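Local coordinates for protein alpha-14 giardin (Giardia lamblia, PDB 3CHJ) that binds calcium and, as an annexin of the parasite's cytoskeleton, may link the phospholipid bilayer to the underlying axoneme in a calcium-regulated way, at residues L169-R173 and M207-Y212; Y196-D200 and F239-P243. All blocks are in the same frame, centred on the assembly; numbering follows the deposited sequence.

How the interactions relate
Both interactions use helix 198-211, one near each end. In interaction 2 its first turn, at 196-200, receives the end of helix 227-241 and the turn that follows; in interaction 1 its last turn, at 207-212, crosses helix 162-177 at 169-173. Their centres lie about 16 Å apart, and along the chain the four segments alternate. Each relies on an arginine beside an aromatic ring, R173 on Y212 and R198 over F239. Interaction 1 is the outer one, its centre about 28 Å from the centre of the chain, against about 15 Å for interaction 2. Its V172 side chain is about 9 Å from the calcium ion, whose site includes A175 on the same helix, with T178, G180, E185 and E224.

Interaction 1. Residues L169-R173 and M207-Y212; sequences LVLVR and MYSAKY
R173 leaves helix 162-177 with CG trans to its own N and then bends at chi2 (69°), which lays the rest of the chain along the ring of Y212. On the other side Y212, the first residue beyond the helical part of 207-212, turns its CG away from its carbonyl carbon (chi1 -57°), bringing its ring back over the arginine. The two side chains run in opposite directions: CD of R173 sits over the ring centre of Y212, 3.8 Å from the centroid, as a CH-pi contact, and the guanidinium lies nearly parallel to the ring, displaced toward CD1 and CB, as an off-centre cation-pi stack. CG of K211 lies over the other face of this ring. NH1 of R173 also donates to OH of Y208 at 3.0 Å, with the hydroxyl in the guanidinium plane and the planes of the two groups steeply inclined. Arginine suits this place because its face can stack while its edge still donates; salt bridges to D215 and E177 further fix its rotation and probably balance its charge.

Here two helices of the all-helical annexin fold, 162-177 and 198-211, cross at -76° with their local axes 11.0 Å apart. L169 packs between them: CD1 of L169 reaches the edge of the Y208 ring, 3.6 Å from CD1 of Y208, while CD2 of L169 packs 3.7 Å from CD of K211 and near CB of M207. The branched leucine thus divides its methyls between the buried tyrosine and the aliphatic stem of the exposed lysine. A water accepts a weak bond from NH2 of R173 and donates to the backbone O of Y212, 3.2 Å from each.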
loop_
_atom_site.group_PDB
_atom_site.type_symbol
_atom_site.label_atom_id
_atom_site.label_comp_id
_atom_site.label_asym_id
_atom_site.label_seq_id
_atom_site.Cartn_x
_atom_site.Cartn_y
_atom_site.Cartn_z
ATOM N N LEU A 169 -12.681 3.077 -24.044
ATOM C CA LEU A 169 -12.495 1.646 -24.302
ATOM C C LEU A 169 -11.832 1.420 -25.656
ATOM O O LEU A 169 -10.882 0.637 -25.785
ATOM C CB LEU A 169 -13.850 0.934 -24.249
ATOM C CG LEU A 169 -13.832 -0.576 -24.396
ATOM C CD1 LEU A 169 -12.928 -1.180 -23.322
ATOM C CD2 LEU A 169 -15.230 -1.091 -24.270
ATOM N N VAL A 170 -12.345 2.108 -26.678
ATOM C CA VAL A 170 -11.775 2.037 -28.004
ATOM C C VAL A 170 -10.328 2.540 -27.992
ATOM O O VAL A 170 -9.427 1.934 -28.591
ATOM C CB VAL A 170 -12.653 2.824 -29.005
ATOM C CG1 VAL A 170 -11.969 2.945 -30.335
ATOM C CG2 VAL A 170 -14.012 2.114 -29.150
ATOM N N LEU A 171 -10.106 3.640 -27.277
ATOM C CA LEU A 171 -8.777 4.233 -27.175
ATOM C C LEU A 171 -7.759 3.335 -26.451
ATOM O O LEU A 171 -6.617 3.185 -26.908
ATOM C CB LEU A 171 -8.869 5.605 -26.495
ATOM C CG LEU A 171 -9.541 6.679 -27.367
ATOM C CD1 LEU A 171 -9.868 7.885 -26.512
ATOM C CD2 LEU A 171 -8.645 7.058 -28.537
ATOM N N VAL A 172 -8.190 2.725 -25.346
ATOM C CA VAL A 172 -7.267 1.854 -24.619
ATOM C C VAL A 172 -6.970 0.540 -25.359
ATOM O O VAL A 172 -5.843 0.041 -25.318
ATOM C CB VAL A 172 -7.655 1.635 -23.136
ATOM C CG1 VAL A 172 -8.731 0.547 -22.935
ATOM C CG2 VAL A 172 -6.377 1.314 -22.337
ATOM N N ARG A 173 -7.970 0.017 -26.065
ATOM C CA ARG A 173 -7.730 -1.121 -26.949
ATOM C C ARG A 173 -6.699 -0.788 -28.023
ATOM O O ARG A 173 -5.785 -1.573 -28.284
ATOM C CB ARG A 173 -9.026 -1.624 -27.583
ATOM C CG ARG A 173 -8.810 -2.731 -28.598
ATOM C CD ARG A 173 -8.347 -4.026 -27.927
ATOM N NE ARG A 173 -8.502 -5.182 -28.823
ATOM C CZ ARG A 173 -8.461 -6.453 -28.430
ATOM N NH1 ARG A 173 -8.245 -6.764 -27.160
ATOM N NH2 ARG A 173 -8.629 -7.429 -29.316
ATOM N N MET A 207 -16.477 -4.140 -19.391
ATOM C CA MET A 207 -16.756 -3.758 -20.782
ATOM C C MET A 207 -15.701 -4.245 -21.757
ATOM O O MET A 207 -16.018 -4.604 -22.891
ATOM C CB MET A 207 -16.913 -2.239 -20.921
ATOM C CG MET A 207 -18.167 -1.691 -20.262
ATOM S SD MET A 207 -18.171 0.117 -20.191
ATOM C CE MET A 207 -18.059 0.615 -21.905
ATOM N N TYR A 208 -14.435 -4.234 -21.334
ATOM C CA TYR A 208 -13.334 -4.645 -22.177
ATOM C C TYR A 208 -13.470 -6.136 -22.478
ATOM O O TYR A 208 -13.408 -6.555 -23.635
ATOM C CB TYR A 208 -11.996 -4.293 -21.474
ATOM C CG TYR A 208 -10.782 -4.560 -22.328
ATOM C CD1 TYR A 208 -10.189 -3.542 -23.083
ATOM C CD2 TYR A 208 -10.215 -5.833 -22.395
ATOM C CE1 TYR A 208 -9.056 -3.785 -23.867
ATOM C CE2 TYR A 208 -9.107 -6.091 -23.164
ATOM C CZ TYR A 208 -8.525 -5.066 -23.924
ATOM O OH TYR A 208 -7.410 -5.321 -24.688
ATOM N N SER A 209 -13.681 -6.932 -21.433
ATOM C CA SER A 209 -13.915 -8.365 -21.604
ATOM C C SER A 209 -15.156 -8.610 -22.476
ATOM O O SER A 209 -15.151 -9.494 -23.329
ATOM C CB SER A 209 -14.067 -9.042 -20.245
ATOM O OG SER A 209 -14.027 -10.459 -20.396
ATOM N N ALA A 210 -16.194 -7.801 -22.276
ATOM C CA ALA A 210 -17.470 -7.964 -22.989
ATOM C C ALA A 210 -17.308 -7.688 -24.477
ATOM O O ALA A 210 -17.865 -8.406 -25.316
ATOM C CB ALA A 210 -18.516 -7.060 -22.393
ATOM N N LYS A 211 -16.527 -6.658 -24.803
ATOM C CA LYS A 211 -16.381 -6.196 -26.180
ATOM C C LYS A 211 -15.332 -6.977 -26.976
ATOM O O LYS A 211 -15.501 -7.162 -28.185
ATOM C CB LYS A 211 -16.068 -4.690 -26.209
ATOM C CG LYS A 211 -16.074 -4.084 -27.621
ATOM C CD LYS A 211 -15.764 -2.591 -27.578
ATOM C CE LYS A 211 -15.729 -1.982 -28.972
ATOM N NZ LYS A 211 -17.109 -1.899 -29.565
ATOM N N TYR A 212 -14.260 -7.427 -26.303
ATOM C CA TYR A 212 -13.109 -8.039 -26.964
ATOM C C TYR A 212 -12.966 -9.536 -26.726
ATOM O O TYR A 212 -11.862 -10.049 -26.506
ATOM C CB TYR A 212 -11.822 -7.260 -26.637
ATOM C CG TYR A 212 -11.951 -5.809 -27.044
ATOM C CD1 TYR A 212 -12.100 -5.454 -28.384
ATOM C CD2 TYR A 212 -11.940 -4.790 -26.089
ATOM C CE1 TYR A 212 -12.246 -4.117 -28.762
ATOM C CE2 TYR A 212 -12.078 -3.442 -26.457
ATOM C CZ TYR A 212 -12.230 -3.119 -27.797
ATOM O OH TYR A 212 -12.375 -1.809 -28.190
HETATM O O HOH W 1 -10.235 -10.226 -29.227
#

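Interaction 2. Residues Y196-D200 and F239-P243; sequences YTRAD and FLYDP
R198, in the first turn of helix 198-211, extends its side chain to the backbone at the end of helix 227-241. With chi1 and chi2 both near trans, the chain stays stretched past L240 O, which lies 3.1 Å from CG of R198; the bend at chi3 (-60°) then turns the guanidinium back toward the helix end. NH2 of R198 donates to O of F239 at 2.9 Å, nearly straight at 171°. That oxygen lies in the guanidinium plane, although the donor approaches it from above the carbonyl plane. NE of R198 adds a weaker bond to O of L240, also at 2.9 Å but bent to 129°. Arginine suits the place because its long chain carries two N-H donors, in one plane, to two carbonyls.

F239 holds its CG anti to its own N, which presents a ring face to the same NH2, 3.3 Å from CZ of F239 near the rim. Guanidinium and ring planes are almost perpendicular, so this cation-pi contact is made by an amino group directed at the face, not by a flat stack. P243 brings its CG to 3.6 Å from NH2 of R198. A salt bridge from NH1 to E112 probably balances its charge.

Just before R198, T197 is the N-cap of helix 198-211, its OG1 accepting from N of D200. This is a junction between two helices of the all-helical annexin fold, where the start of helix 198-211 bonds main-chain oxygens in the final turn of helix 227-241.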
loop_
_atom_site.group_PDB
_atom_site.type_symbol
_atom_site.label_atom_id
_atom_site.label_comp_id
_atom_site.label_asym_id
_atom_site.label_seq_id
_atom_site.Cartn_x
_atom_site.Cartn_y
_atom_site.Cartn_z
ATOM N N TYR A 196 -10.110 7.777 -13.323
ATOM C CA TYR A 196 -11.372 7.020 -13.185
ATOM C C TYR A 196 -11.699 6.745 -11.721
ATOM O O TYR A 196 -10.813 6.501 -10.891
ATOM C CB TYR A 196 -11.310 5.682 -13.925
ATOM C CG TYR A 196 -11.796 5.719 -15.356
ATOM C CD1 TYR A 196 -11.453 6.758 -16.214
ATOM C CD2 TYR A 196 -12.584 4.664 -15.865
ATOM C CE1 TYR A 196 -11.895 6.764 -17.551
ATOM C CE2 TYR A 196 -13.020 4.681 -17.166
ATOM C CZ TYR A 196 -12.677 5.733 -17.999
ATOM O OH TYR A 196 -13.125 5.707 -19.304
ATOM N N THR A 197 -12.985 6.794 -11.394
ATOM C CA THR A 197 -13.458 6.242 -10.141
ATOM C C THR A 197 -13.379 4.715 -10.126
ATOM O O THR A 197 -13.303 4.062 -11.192
ATOM C CB THR A 197 -14.934 6.641 -9.867
ATOM O OG1 THR A 197 -15.762 6.103 -10.904
ATOM C CG2 THR A 197 -15.088 8.160 -9.849
ATOM N N ARG A 198 -13.441 4.138 -8.927
ATOM C CA ARG A 198 -13.486 2.681 -8.783
ATOM C C ARG A 198 -14.664 2.088 -9.566
ATOM O O ARG A 198 -14.490 1.116 -10.291
ATOM C CB ARG A 198 -13.555 2.272 -7.316
ATOM C CG ARG A 198 -13.922 0.801 -7.101
ATOM C CD ARG A 198 -13.536 0.266 -5.725
ATOM N NE ARG A 198 -12.097 0.355 -5.472
ATOM C CZ ARG A 198 -11.553 1.231 -4.635
ATOM N NH1 ARG A 198 -12.324 2.075 -3.950
ATOM N NH2 ARG A 198 -10.236 1.251 -4.448
ATOM N N ALA A 199 -15.843 2.700 -9.438
ATOM C CA ALA A 199 -17.033 2.161 -10.114
ATOM C C ALA A 199 -16.870 2.186 -11.624
ATOM O O ALA A 199 -17.160 1.189 -12.315
ATOM C CB ALA A 199 -18.278 2.945 -9.697
ATOM N N ASP A 200 -16.388 3.312 -12.151
ATOM C CA ASP A 200 -16.146 3.423 -13.597
ATOM C C ASP A 200 -15.030 2.505 -14.094
ATOM O O ASP A 200 -15.115 1.970 -15.198
ATOM C CB ASP A 200 -15.882 4.863 -14.015
ATOM C CG ASP A 200 -17.123 5.733 -13.915
ATOM O OD1 ASP A 200 -18.233 5.146 -13.852
ATOM O OD2 ASP A 200 -16.982 6.978 -13.915
ATOM N N PHE A 239 -5.887 -2.038 -7.525
ATOM C CA PHE A 239 -6.450 -1.207 -6.467
ATOM C C PHE A 239 -7.847 -0.715 -6.819
ATOM O O PHE A 239 -8.762 -0.766 -6.002
ATOM C CB PHE A 239 -5.547 -0.016 -6.124
ATOM C CG PHE A 239 -6.200 0.968 -5.189
ATOM C CD1 PHE A 239 -6.402 0.628 -3.854
ATOM C CD2 PHE A 239 -6.624 2.211 -5.651
ATOM C CE1 PHE A 239 -7.031 1.544 -2.963
ATOM C CE2 PHE A 239 -7.246 3.134 -4.773
ATOM C CZ PHE A 239 -7.435 2.781 -3.435
ATOM N N LEU A 240 -8.010 -0.264 -8.042
ATOM C CA LEU A 240 -9.318 0.245 -8.477
ATOM C C LEU A 240 -10.307 -0.914 -8.536
ATOM O O LEU A 240 -11.442 -0.787 -8.079
ATOM C CB LEU A 240 -9.181 0.965 -9.807
ATOM C CG LEU A 240 -8.376 2.272 -9.719
ATOM C CD1 LEU A 240 -7.995 2.787 -11.115
ATOM C CD2 LEU A 240 -9.144 3.328 -8.909
ATOM N N TYR A 241 -9.860 -2.063 -9.016
ATOM C CA TYR A 241 -10.770 -3.177 -9.242
ATOM C C TYR A 241 -11.147 -3.876 -7.956
ATOM O O TYR A 241 -12.331 -4.119 -7.715
ATOM C CB TYR A 241 -10.197 -4.173 -10.241
ATOM C CG TYR A 241 -11.270 -5.070 -10.791
ATOM C CD1 TYR A 241 -12.178 -4.581 -11.726
ATOM C CD2 TYR A 241 -11.381 -6.381 -10.374
ATOM C CE1 TYR A 241 -13.187 -5.372 -12.236
ATOM C CE2 TYR A 241 -12.410 -7.200 -10.879
ATOM C CZ TYR A 241 -13.288 -6.673 -11.829
ATOM O OH TYR A 241 -14.306 -7.457 -12.351
ATOM N N ASP A 242 -10.148 -4.219 -7.141
ATOM C CA ASP A 242 -10.383 -4.869 -5.839
ATOM C C ASP A 242 -9.125 -4.727 -4.969
ATOM O O ASP A 242 -8.151 -5.452 -5.206
ATOM C CB ASP A 242 -10.685 -6.342 -6.010
ATOM C CG ASP A 242 -11.101 -7.020 -4.700
ATOM O OD1 ASP A 242 -10.786 -6.500 -3.600
ATOM O OD2 ASP A 242 -11.727 -8.095 -4.779
ATOM N N PRO A 243 -9.133 -3.779 -4.011
ATOM C CA PRO A 243 -7.978 -3.580 -3.125
ATOM C C PRO A 243 -7.351 -4.846 -2.544
ATOM O O PRO A 243 -6.129 -4.867 -2.360
ATOM C CB PRO A 243 -8.536 -2.690 -2.014
ATOM C CG PRO A 243 -9.519 -1.804 -2.772
ATOM C CD PRO A 243 -10.201 -2.783 -3.719
#